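R.Pab1 family restriction endonuclease (Campylobacter coli, PDB 7CFA) probably acts as a restriction DNA glycosylase, excising a base from its recognition sequence so that the DNA can then be cleaved at the abasic site. Local coordinates at residues L110-M115 and I220-H225; Y139-Y144 and E154-E159. The protein carries 2 engineered substitutions. All coordinates share one frame; numbering follows the deposited sequence.

Contact 1 (L110-M115 and I220-H225)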
loop_
_atom_site.group_PDB
_atom_site.type_symbol
_atom_site.label_atom_id
_atom_site.label_comp_id
_atom_site.label_asym_id
_atom_site.label_seq_id
_atom_site.Cartn_x
_atom_site.Cartn_y
_atom_site.Cartn_z
ATOM N N LEU A 110 18.819 -13.861 4.714
ATOM C CA LEU A 110 17.404 -13.616 4.932
ATOM C C LEU A 110 16.903 -12.534 3.983
ATOM O O LEU A 110 17.619 -11.579 3.669
ATOM C CB LEU A 110 17.131 -13.206 6.382
ATOM C CG LEU A 110 17.450 -14.271 7.427
ATOM C CD1 LEU A 110 17.258 -13.709 8.826
ATOM C CD2 LEU A 110 16.586 -15.506 7.214
ATOM N N ILE A 111 15.654 -12.696 3.542
ATOM C CA ILE A 111 15.083 -11.791 2.548
ATOM C C ILE A 111 14.981 -10.371 3.098
ATOM O O ILE A 111 15.340 -9.400 2.422
ATOM C CB ILE A 111 13.715 -12.322 2.080
ATOM C CG1 ILE A 111 13.905 -13.566 1.214
ATOM C CG2 ILE A 111 12.928 -11.242 1.344
ATOM C CD1 ILE A 111 12.613 -14.178 0.728
ATOM N N GLU A 112 14.486 -10.224 4.329
ATOM C CA GLU A 112 14.330 -8.891 4.904
ATOM C C GLU A 112 15.662 -8.219 5.210
ATOM O O GLU A 112 15.679 -7.012 5.470
ATOM C CB GLU A 112 13.467 -8.962 6.166
ATOM C CG GLU A 112 12.014 -9.313 5.873
ATOM C CD GLU A 112 11.154 -9.396 7.119
ATOM O OE1 GLU A 112 11.674 -9.144 8.227
ATOM O OE2 GLU A 112 9.953 -9.715 6.987
ATOM N N ASP A 113 16.771 -8.961 5.183
ATOM C CA ASP A 113 18.091 -8.363 5.327
ATOM C C ASP A 113 18.750 -8.050 3.990
ATOM O O ASP A 113 19.579 -7.136 3.926
ATOM C CB ASP A 113 19.010 -9.284 6.140
ATOM C CG ASP A 113 18.553 -9.442 7.579
ATOM O OD1 ASP A 113 18.011 -8.468 8.142
ATOM O OD2 ASP A 113 18.734 -10.541 8.145
ATOM N N LYS A 114 18.394 -8.771 2.927
ATOM C CA LYS A 114 18.979 -8.555 1.610
ATOM C C LYS A 114 18.148 -7.645 0.718
ATOM O O LYS A 114 18.703 -7.002 -0.177
ATOM C CB LYS A 114 19.185 -9.894 0.892
ATOM C CG LYS A 114 20.070 -10.879 1.639
ATOM C CD LYS A 114 21.446 -10.293 1.918
ATOM C CE LYS A 114 22.319 -11.277 2.685
ATOM N NZ LYS A 114 23.670 -10.718 2.980
ATOM N N MET A 115 16.835 -7.580 0.925
ATOM C CA MET A 115 15.990 -6.733 0.095
ATOM C C MET A 115 15.971 -5.317 0.655
ATOM O O MET A 115 15.766 -5.116 1.857
ATOM C CB MET A 115 14.576 -7.303 0.012
ATOM C CG MET A 115 14.499 -8.642 -0.713
ATOM S SD MET A 115 15.123 -8.576 -2.411
ATOM C CE MET A 115 16.690 -9.421 -2.247
ATOM N N ILE A 220 13.045 -18.416 4.986
ATOM C CA ILE A 220 14.157 -17.508 4.726
ATOM C C ILE A 220 13.708 -16.052 4.693
ATOM O O ILE A 220 14.495 -15.173 4.332
ATOM C CB ILE A 220 14.883 -17.877 3.424
ATOM C CG1 ILE A 220 14.026 -17.503 2.212
ATOM C CG2 ILE A 220 15.221 -19.358 3.407
ATOM C CD1 ILE A 220 14.738 -17.659 0.888
ATOM N N LEU A 221 12.456 -15.776 5.060
ATOM C CA LEU A 221 11.960 -14.405 5.009
ATOM C C LEU A 221 12.615 -13.549 6.087
ATOM O O LEU A 221 13.084 -12.438 5.812
ATOM C CB LEU A 221 10.438 -14.400 5.154
ATOM C CG LEU A 221 9.704 -13.144 4.687
ATOM C CD1 LEU A 221 10.105 -12.789 3.265
ATOM C CD2 LEU A 221 8.203 -13.353 4.778
ATOM N N SER A 222 12.663 -14.055 7.315
ATOM C CA SER A 222 13.278 -13.348 8.431
ATOM C C SER A 222 13.655 -14.371 9.492
ATOM O O SER A 222 13.360 -15.563 9.367
ATOM C CB SER A 222 12.339 -12.283 9.000
ATOM O OG SER A 222 11.219 -12.885 9.624
ATOM N N ASN A 223 14.312 -13.893 10.550
ATOM C CA ASN A 223 14.659 -14.779 11.656
ATOM C C ASN A 223 13.414 -15.253 12.395
ATOM O O ASN A 223 13.335 -16.418 12.802
ATOM C CB ASN A 223 15.622 -14.080 12.614
ATOM C CG ASN A 223 17.076 -14.316 12.253
ATOM O OD1 ASN A 223 17.443 -15.392 11.781
ATOM N ND2 ASN A 223 17.913 -13.308 12.474
ATOM N N ASN A 224 12.430 -14.368 12.579
ATOM C CA ASN A 224 11.188 -14.782 13.224
ATOM C C ASN A 224 10.454 -15.819 12.385
ATOM O O ASN A 224 9.969 -16.825 12.917
ATOM C CB ASN A 224 10.297 -13.567 13.485
ATOM C CG ASN A 224 10.865 -12.644 14.548
ATOM O OD1 ASN A 224 11.692 -13.050 15.362
ATOM N ND2 ASN A 224 10.415 -11.394 14.548
ATOM N N HIS A 225 10.371 -15.597 11.070
ATOM C CA HIS A 225 9.765 -16.588 10.188
ATOM C C HIS A 225 10.565 -17.884 10.181
ATOM O O HIS A 225 9.984 -18.976 10.146
ATOM C CB HIS A 225 9.642 -16.032 8.769
ATOM C CG HIS A 225 8.561 -15.010 8.611
ATOM N ND1 HIS A 225 7.239 -15.277 8.890
ATOM C CD2 HIS A 225 8.606 -13.724 8.190
ATOM C CE1 HIS A 225 6.515 -14.198 8.651
ATOM N NE2 HIS A 225 7.320 -13.242 8.226
#

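Contact 2 (Y139-Y144 and E154-E159)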
loop_
_atom_site.group_PDB
_atom_site.type_symbol
_atom_site.label_atom_id
_atom_site.label_comp_id
_atom_site.label_asym_id
_atom_site.label_seq_id
_atom_site.Cartn_x
_atom_site.Cartn_y
_atom_site.Cartn_z
ATOM N N TYR A 139 10.459 -0.015 -4.466
ATOM C CA TYR A 139 10.161 -1.188 -3.668
ATOM C C TYR A 139 10.461 -2.442 -4.466
ATOM O O TYR A 139 9.945 -2.600 -5.582
ATOM C CB TYR A 139 8.695 -1.192 -3.231
ATOM C CG TYR A 139 8.310 -0.012 -2.374
ATOM C CD1 TYR A 139 7.938 1.199 -2.947
ATOM C CD2 TYR A 139 8.311 -0.107 -0.991
ATOM C CE1 TYR A 139 7.582 2.281 -2.164
ATOM C CE2 TYR A 139 7.959 0.967 -0.200
ATOM C CZ TYR A 139 7.596 2.159 -0.792
ATOM O OH TYR A 139 7.243 3.231 -0.008
ATOM N N PRO A 140 11.286 -3.342 -3.945
ATOM C CA PRO A 140 11.562 -4.586 -4.661
ATOM C C PRO A 140 10.444 -5.593 -4.472
ATOM O O PRO A 140 9.709 -5.576 -3.480
ATOM C CB PRO A 140 12.861 -5.078 -4.012
ATOM C CG PRO A 140 12.760 -4.587 -2.609
ATOM C CD PRO A 140 12.038 -3.254 -2.680
ATOM N N LEU A 141 10.316 -6.477 -5.453
ATOM C CA LEU A 141 9.444 -7.630 -5.322
ATOM C C LEU A 141 10.170 -8.843 -5.874
ATOM O O LEU A 141 10.865 -8.754 -6.891
ATOM C CB LEU A 141 8.099 -7.418 -6.036
ATOM C CG LEU A 141 8.060 -7.175 -7.543
ATOM C CD1 LEU A 141 7.838 -8.475 -8.298
ATOM C CD2 LEU A 141 6.974 -6.167 -7.884
ATOM N N LEU A 142 10.027 -9.967 -5.183
ATOM C CA LEU A 142 10.629 -11.226 -5.590
ATOM C C LEU A 142 9.535 -12.158 -6.082
ATOM O O LEU A 142 8.490 -12.290 -5.436
ATOM C CB LEU A 142 11.396 -11.868 -4.432
ATOM C CG LEU A 142 12.616 -11.104 -3.914
ATOM C CD1 LEU A 142 13.256 -11.850 -2.753
ATOM C CD2 LEU A 142 13.625 -10.884 -5.033
ATOM N N VAL A 143 9.771 -12.791 -7.226
ATOM C CA VAL A 143 8.851 -13.763 -7.801
ATOM C C VAL A 143 9.557 -15.107 -7.856
ATOM O O VAL A 143 10.674 -15.207 -8.378
ATOM C CB VAL A 143 8.372 -13.339 -9.200
ATOM C CG1 VAL A 143 7.600 -14.473 -9.861
ATOM C CG2 VAL A 143 7.509 -12.090 -9.107
ATOM N N TYR A 144 8.916 -16.134 -7.307
ATOM C CA TYR A 144 9.413 -17.500 -7.394
ATOM C C TYR A 144 8.488 -18.297 -8.301
ATOM O O TYR A 144 7.282 -18.384 -8.045
ATOM C CB TYR A 144 9.510 -18.155 -6.016
ATOM C CG TYR A 144 10.052 -19.564 -6.079
ATOM C CD1 TYR A 144 11.415 -19.798 -6.210
ATOM C CD2 TYR A 144 9.202 -20.660 -6.023
ATOM C CE1 TYR A 144 11.916 -21.085 -6.275
ATOM C CE2 TYR A 144 9.694 -21.949 -6.086
ATOM C CZ TYR A 144 11.051 -22.156 -6.212
ATOM O OH TYR A 144 11.545 -23.438 -6.276
ATOM N N GLU A 154 4.786 -14.396 -5.032
ATOM C CA GLU A 154 5.446 -13.102 -5.097
ATOM C C GLU A 154 5.537 -12.499 -3.704
ATOM O O GLU A 154 4.574 -12.541 -2.931
ATOM C CB GLU A 154 4.720 -12.148 -6.050
ATOM C CG GLU A 154 3.219 -12.064 -5.855
ATOM C CD GLU A 154 2.553 -11.213 -6.920
ATOM O OE1 GLU A 154 3.270 -10.703 -7.806
ATOM O OE2 GLU A 154 1.314 -11.054 -6.873
ATOM N N ILE A 155 6.704 -11.948 -3.390
ATOM C CA ILE A 155 6.975 -11.345 -2.092
ATOM C C ILE A 155 7.091 -9.841 -2.286
ATOM O O ILE A 155 7.996 -9.363 -2.982
ATOM C CB ILE A 155 8.247 -11.924 -1.455
ATOM C CG1 ILE A 155 8.097 -13.436 -1.273
ATOM C CG2 ILE A 155 8.533 -11.244 -0.125
ATOM C CD1 ILE A 155 9.343 -14.122 -0.775
ATOM N N ILE A 156 6.172 -9.098 -1.681
ATOM C CA ILE A 156 6.187 -7.642 -1.728
ATOM C C ILE A 156 6.939 -7.127 -0.509
ATOM O O ILE A 156 6.656 -7.532 0.624
ATOM C CB ILE A 156 4.758 -7.077 -1.777
ATOM C CG1 ILE A 156 3.992 -7.662 -2.966
ATOM C CG2 ILE A 156 4.788 -5.560 -1.853
ATOM C CD1 ILE A 156 4.643 -7.394 -4.304
ATOM N N ILE A 157 7.899 -6.236 -0.739
ATOM C CA ILE A 157 8.734 -5.681 0.320
ATOM C C ILE A 157 8.239 -4.275 0.639
ATOM O O ILE A 157 8.232 -3.399 -0.234
ATOM C CB ILE A 157 10.215 -5.666 -0.087
ATOM C CG1 ILE A 157 10.684 -7.072 -0.468
ATOM C CG2 ILE A 157 11.070 -5.105 1.038
ATOM C CD1 ILE A 157 10.575 -8.081 0.654
ATOM N N LYS A 158 7.831 -4.057 1.887
ATOM C CA LYS A 158 7.378 -2.756 2.359
ATOM C C LYS A 158 8.119 -2.398 3.642
ATOM O O LYS A 158 8.833 -3.218 4.224
ATOM C CB LYS A 158 5.862 -2.738 2.596
ATOM C CG LYS A 158 5.024 -2.871 1.331
ATOM C CD LYS A 158 5.175 -1.657 0.425
ATOM C CE LYS A 158 4.314 -1.795 -0.822
ATOM N NZ LYS A 158 4.411 -0.608 -1.716
ATOM N N GLU A 159 7.942 -1.153 4.082
ATOM C CA GLU A 159 8.591 -0.698 5.305
ATOM C C GLU A 159 7.943 -1.339 6.525
ATOM O O GLU A 159 6.731 -1.571 6.554
ATOM C CB GLU A 159 8.511 0.826 5.429
ATOM C CG GLU A 159 9.055 1.604 4.242
ATOM C CD GLU A 159 7.993 1.894 3.200
ATOM O OE1 GLU A 159 6.928 1.243 3.240
ATOM O OE2 GLU A 159 8.222 2.776 2.346
#

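Contact 1 (L110-M115 and I220-H225)
The carbonyl oxygen of Ile220 takes the shortest bond between the segments, Ile111 N to Ile220 O at 2.8 Å with an N-H...O angle of 162°, and Leu110 CA adds a C-H...O contact to the same oxygen. One residue later on both segments, Glu112 N donates to Leu221 O at 3.0 Å, and the extended Glu112 side chain passes that oxygen, its CG 3.3 Å from Leu221 O. Both donors arrive nearly in line with the carbonyls they meet. Leu110 is the N-cap of helix 111-114, and its own carbonyl accepts from Asp113 and Lys114. The amides of Ile111 and Glu112, at the start of this helix, are bonded instead by two consecutive carbonyls of the linker between helices 208-219 and 223-237. At the far end of that linker Ser222 caps the next helix: its OG, held between backbone N and carbonyl carbon (chi1 68°), accepts from His225 N. Beside this cap Glu112 OE1 lies 3.3 Å from Ser222 CB; the carboxylate is bound by Lys160 through a salt bridge and by the amide of Gly168. Apolar contacts flank the backbone bonds. Ile111 sets CG2 3.7 Å from Leu221 CD1, and its CD1 reaches Ile220 CG1, while the second subunit adds Val127 against Ile111. The Leu110 and Asn223 side chains cross at about a right angle, Leu110 CD1 meeting the side-chain carboxamide 3.4 Å from Asn223 OD1, an oxygen that accepts from Arg226.

Contact 2 (Y139-Y144 and E154-E159)
With CG anti to the carbonyl carbon (chi1 -61°), Tyr139 places its ring beside Lys158 and Glu159 of strand 154-159, which, both bent at chi2, bring their charged ends to it. Lys158 comes over one face: NZ stands 3.9 Å from the ring centroid and 8° off the normal, a cation-pi contact, with Lys158 CD 3.8 Å from Tyr139 CD2. Glu159 instead meets the ring edge, its carboxylate turned 81° to the ring plane, and Tyr139 OH donates to the syn side of Glu159 OE2 at 2.6 Å. The strands form an antiparallel beta hairpin, their axes 4.6 Å apart. Leu142 and Ile155 are a hydrogen-bonded pair: Ile155 N donates to Leu142 O at 2.7 Å, and Leu142 N reaches a lone pair of Ile155 O at 3.1 Å. Leu141-Ile156 and Val143-Glu154 are non-hydrogen-bonded pairs. Nearer Tyr139 the bonding slackens, Ile157 N giving only a weak bond to Pro140 O, and proline has no amide proton to return; its CG packs on Ile157 CB at 3.7 Å. On its other edge the 139-143 backbone pairs with a strand of the second subunit, extending the sheet across the dimer. Cation and carboxylate thus bind different parts of one phenol: the ammonium over the face restrains the turn of the ring, the hydroxyl bond anchors its far end, and the nearby positive charge would be expected to make the hydroxyl a somewhat stronger donor to the glutamate.

In the fold
Contact 1 ties a short helix to a helix-helix linker, whereas contact 2 joins neighbouring strands of the central sheet; both are partly buried and both reach the second subunit. Their apolar parts meet directly: Ile111 CD1 lies 3.6 Å from Ile155 CD1, and Met115 SD 3.8 Å from Leu142 CD1, so helix 111-114, together with Met115 just after it, packs on the sheet face bearing Leu142 and Ile155, and on Ile157. The polar chemistry differs with place. In 110-115 with 220-225, backbone amides and carbonyls bridge the segments, while the carboxylate of Glu112 finds its polar partners elsewhere. In 139-144 with 154-159, strand pairing holds the buried middle, and charged side chains gather round a partly exposed tyrosine at one end.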